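Long-range contact in AdeR (Acinetobacter baumannii, PDB 5X5L), which probably acts as a two-component response regulator, its C-terminal domain, the part described here, binding an intercistronic DNA region: residues Y35-F40 with S71-L76. Sequence-based numbering, arbitrary orientation.
Sequences YKIISF and SHVSKL. With nucleotides of chain I; nucleotides of chain J.
His72 NE2 donates a hydrogen bond to OP2 of DC16 of chain J at 2.7 Å, a bent bond with an N-H...acceptor angle of 140°, the phosphate oxygen sitting at the ring edge. At the other end of the same side chain, His72 CB receives Ile37 CD1 at 3.7 Å, the isoleucine chain lying roughly perpendicular to that of the histidine. With His72 CG anti to the carbonyl carbon (chi1 -74°), the imidazole runs off the protein interior toward the DNA backbone, so one residue serves both packing and phosphate binding. The other strand is held by Ser74, whose OG donates to OP2 of DG7 of chain I at 2.8 Å. Helix 66-81 is the recognition helix of this OmpR/PhoB-type winged helix-turn-helix domain: Lys75 NZ hydrogen-bonds a guanine O6, while the buried side of the helix packs against helix 32-41, the axes of 71-76 and 35-40 crossing at 83°. There Leu76 is the main apolar partner. Leu76 CD2 lies 3.7 Å from Ile37 CG2 and 4.0 Å from Ile38 CB, while the side chains of Leu76 and Ile37 run alongside each other, pointing opposite ways. Ile37, with its chain extended to CD1, also brings that carbon to 4.3 Å from Val73 CG2. Leu30 touches both Ile38 and Leu76, and Cys58 of helix 51-58 packs on Ile37.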
loop_
_atom_site.group_PDB
_atom_site.type_symbol
_atom_site.label_atom_id
_atom_site.label_comp_id
_atom_site.label_asym_id
_atom_site.label_seq_id
_atom_site.Cartn_x
_atom_site.Cartn_y
_atom_site.Cartn_z
ATOM N N TYR C 35 15.673 2.236 -9.917
ATOM C CA TYR C 35 14.943 3.181 -9.059
ATOM C C TYR C 35 15.882 3.855 -8.055
ATOM O O TYR C 35 15.801 5.058 -7.838
ATOM C CB TYR C 35 13.807 2.475 -8.297
ATOM C CG TYR C 35 13.078 3.388 -7.342
ATOM C CD1 TYR C 35 11.996 4.150 -7.787
ATOM C CD2 TYR C 35 13.463 3.503 -6.012
ATOM C CE1 TYR C 35 11.306 4.996 -6.921
ATOM C CE2 TYR C 35 12.785 4.350 -5.146
ATOM C CZ TYR C 35 11.704 5.091 -5.607
ATOM O OH TYR C 35 11.031 5.929 -4.740
ATOM N N LYS C 36 16.746 3.066 -7.430
ATOM C CA LYS C 36 17.694 3.584 -6.437
ATOM C C LYS C 36 18.662 4.596 -7.054
ATOM O O LYS C 36 18.922 5.633 -6.463
ATOM C CB LYS C 36 18.481 2.450 -5.766
ATOM C CG LYS C 36 17.661 1.618 -4.799
ATOM C CD LYS C 36 18.526 0.713 -3.933
ATOM C CE LYS C 36 17.578 -0.289 -3.262
ATOM N NZ LYS C 36 18.226 -1.170 -2.258
ATOM N N ILE C 37 19.164 4.295 -8.245
ATOM C CA ILE C 37 20.074 5.187 -8.968
ATOM C C ILE C 37 19.424 6.553 -9.189
ATOM O O ILE C 37 19.957 7.568 -8.731
ATOM C CB ILE C 37 20.548 4.557 -10.305
ATOM C CG1 ILE C 37 21.521 3.405 -10.007
ATOM C CG2 ILE C 37 21.232 5.586 -11.197
ATOM C CD1 ILE C 37 21.914 2.585 -11.216
ATOM N N ILE C 38 18.277 6.572 -9.865
ATOM C CA ILE C 38 17.583 7.831 -10.172
ATOM C C ILE C 38 17.144 8.600 -8.918
ATOM O O ILE C 38 17.200 9.835 -8.898
ATOM C CB ILE C 38 16.391 7.616 -11.146
ATOM C CG1 ILE C 38 15.831 8.947 -11.671
ATOM C CG2 ILE C 38 15.263 6.830 -10.500
ATOM C CD1 ILE C 38 16.823 9.745 -12.492
ATOM N N SER C 39 16.717 7.875 -7.885
ATOM C CA SER C 39 16.298 8.490 -6.621
ATOM C C SER C 39 17.486 9.017 -5.809
ATOM O O SER C 39 17.345 9.980 -5.057
ATOM C CB SER C 39 15.497 7.486 -5.791
ATOM O OG SER C 39 14.864 8.121 -4.697
ATOM N N PHE C 40 18.645 8.373 -5.952
ATOM C CA PHE C 40 19.883 8.791 -5.282
ATOM C C PHE C 40 20.454 10.046 -5.925
ATOM O O PHE C 40 20.796 11.005 -5.229
ATOM C CB PHE C 40 20.907 7.642 -5.326
ATOM C CG PHE C 40 22.219 7.925 -4.626
ATOM C CD1 PHE C 40 22.267 8.579 -3.395
ATOM C CD2 PHE C 40 23.420 7.481 -5.193
ATOM C CE1 PHE C 40 23.478 8.838 -2.789
ATOM C CE2 PHE C 40 24.629 7.718 -4.560
ATOM C CZ PHE C 40 24.653 8.395 -3.348
ATOM N N SER C 71 26.441 -0.542 -16.686
ATOM C CA SER C 71 25.330 -1.227 -17.346
ATOM C C SER C 71 23.981 -0.875 -16.721
ATOM O O SER C 71 23.000 -0.707 -17.449
ATOM C CB SER C 71 25.534 -2.745 -17.339
ATOM O OG SER C 71 24.826 -3.358 -18.395
ATOM N N HIS C 72 23.922 -0.742 -15.392
ATOM C CA HIS C 72 22.681 -0.303 -14.747
ATOM C C HIS C 72 22.289 1.099 -15.185
ATOM O O HIS C 72 21.110 1.376 -15.399
ATOM C CB HIS C 72 22.744 -0.354 -13.218
ATOM C CG HIS C 72 22.681 -1.739 -12.650
ATOM N ND1 HIS C 72 21.512 -2.477 -12.607
ATOM C CD2 HIS C 72 23.628 -2.500 -12.065
ATOM C CE1 HIS C 72 21.757 -3.645 -12.045
ATOM N NE2 HIS C 72 23.033 -3.684 -11.707
ATOM N N VAL C 73 23.289 1.973 -15.317
ATOM C CA VAL C 73 23.071 3.361 -15.731
ATOM C C VAL C 73 22.619 3.393 -17.181
ATOM O O VAL C 73 21.704 4.142 -17.512
ATOM C CB VAL C 73 24.338 4.226 -15.516
ATOM C CG1 VAL C 73 24.185 5.621 -16.109
ATOM C CG2 VAL C 73 24.664 4.333 -14.023
ATOM N N SER C 74 23.246 2.574 -18.029
ATOM C CA SER C 74 22.859 2.443 -19.440
ATOM C C SER C 74 21.395 2.060 -19.597
ATOM O O SER C 74 20.647 2.717 -20.331
ATOM C CB SER C 74 23.718 1.394 -20.141
ATOM O OG SER C 74 23.317 1.251 -21.492
ATOM N N LYS C 75 20.997 0.995 -18.890
ATOM C CA LYS C 75 19.626 0.490 -18.955
ATOM C C LYS C 75 18.614 1.519 -18.475
ATOM O O LYS C 75 17.539 1.653 -19.078
ATOM C CB LYS C 75 19.482 -0.819 -18.171
ATOM C CG LYS C 75 20.185 -1.976 -18.831
ATOM C CD LYS C 75 20.195 -3.216 -17.949
ATOM C CE LYS C 75 20.780 -4.394 -18.682
ATOM N NZ LYS C 75 22.272 -4.545 -18.594
ATOM N N LEU C 76 18.956 2.251 -17.415
ATOM C CA LEU C 76 18.135 3.375 -16.970
ATOM C C LEU C 76 18.070 4.448 -18.057
ATOM O O LEU C 76 16.986 4.945 -18.358
ATOM C CB LEU C 76 18.665 3.969 -15.656
ATOM C CG LEU C 76 17.982 5.239 -15.127
ATOM C CD1 LEU C 76 16.480 5.030 -14.951
ATOM C CD2 LEU C 76 18.617 5.694 -13.814
ATOM P P DG I 7 23.937 3.591 -24.418
ATOM O OP1 DG I 7 23.162 4.464 -25.337
ATOM O OP2 DG I 7 23.626 3.588 -22.960
ATOM O "O5'" DG I 7 23.827 2.088 -24.926
ATOM C "C5'" DG I 7 24.384 1.658 -26.181
ATOM C "C4'" DG I 7 24.265 0.158 -26.321
ATOM O "O4'" DG I 7 25.402 -0.483 -25.694
ATOM C "C3'" DG I 7 23.024 -0.458 -25.670
ATOM O "O3'" DG I 7 22.464 -1.488 -26.485
ATOM C "C2'" DG I 7 23.555 -1.068 -24.387
ATOM C "C1'" DG I 7 24.950 -1.492 -24.802
ATOM N N9 DG I 7 25.931 -1.620 -23.725
ATOM C C8 DG I 7 26.067 -0.833 -22.606
ATOM N N7 DG I 7 27.062 -1.196 -21.840
ATOM C C5 DG I 7 27.603 -2.298 -22.484
ATOM C C6 DG I 7 28.697 -3.123 -22.122
ATOM O O6 DG I 7 29.437 -3.032 -21.137
ATOM N N1 DG I 7 28.906 -4.133 -23.057
ATOM C C2 DG I 7 28.165 -4.318 -24.199
ATOM N N2 DG I 7 28.535 -5.339 -24.986
ATOM N N3 DG I 7 27.142 -3.553 -24.548
ATOM C C4 DG I 7 26.917 -2.572 -23.650
ATOM P P DT J 15 17.994 -5.077 -10.691
ATOM O OP1 DT J 15 17.461 -4.156 -9.661
ATOM O OP2 DT J 15 18.100 -4.617 -12.097
ATOM O "O5'" DT J 15 19.411 -5.595 -10.184
ATOM C "C5'" DT J 15 19.509 -6.618 -9.179
ATOM C "C4'" DT J 15 20.614 -7.573 -9.557
ATOM O "O4'" DT J 15 20.228 -8.345 -10.715
ATOM C "C3'" DT J 15 21.915 -6.865 -9.936
ATOM O "O3'" DT J 15 22.955 -7.248 -9.040
ATOM C "C2'" DT J 15 22.198 -7.322 -11.355
ATOM C "C1'" DT J 15 21.391 -8.596 -11.475
ATOM N N1 DT J 15 20.966 -8.979 -12.843
ATOM C C2 DT J 15 21.374 -10.192 -13.357
ATOM O O2 DT J 15 22.104 -10.960 -12.754
ATOM N N3 DT J 15 20.896 -10.471 -14.615
ATOM C C4 DT J 15 20.072 -9.676 -15.391
ATOM O O4 DT J 15 19.724 -10.059 -16.504
ATOM C C5 DT J 15 19.677 -8.422 -14.786
ATOM C C7 DT J 15 18.792 -7.491 -15.554
ATOM C C6 DT J 15 20.136 -8.142 -13.559
ATOM P P DC J 16 24.257 -6.362 -8.928
ATOM O OP1 DC J 16 24.737 -6.421 -7.523
ATOM O OP2 DC J 16 23.974 -5.055 -9.563
ATOM O "O5'" DC J 16 25.287 -7.142 -9.846
ATOM C "C5'" DC J 16 25.688 -8.478 -9.516
ATOM C "C4'" DC J 16 26.199 -9.155 -10.763
ATOM O "O4'" DC J 16 25.179 -9.105 -11.775
ATOM C "C3'" DC J 16 27.418 -8.471 -11.375
ATOM O "O3'" DC J 16 28.602 -9.166 -10.980
ATOM C "C2'" DC J 16 27.142 -8.474 -12.874
ATOM C "C1'" DC J 16 25.811 -9.186 -13.035
ATOM N N1 DC J 16 24.885 -8.624 -14.037
ATOM C C2 DC J 16 24.528 -9.405 -15.139
ATOM O O2 DC J 16 25.046 -10.522 -15.273
ATOM N N3 DC J 16 23.648 -8.913 -16.041
ATOM C C4 DC J 16 23.127 -7.695 -15.869
ATOM N N4 DC J 16 22.269 -7.246 -16.787
ATOM C C5 DC J 16 23.468 -6.881 -14.751
ATOM C C6 DC J 16 24.337 -7.383 -13.864
#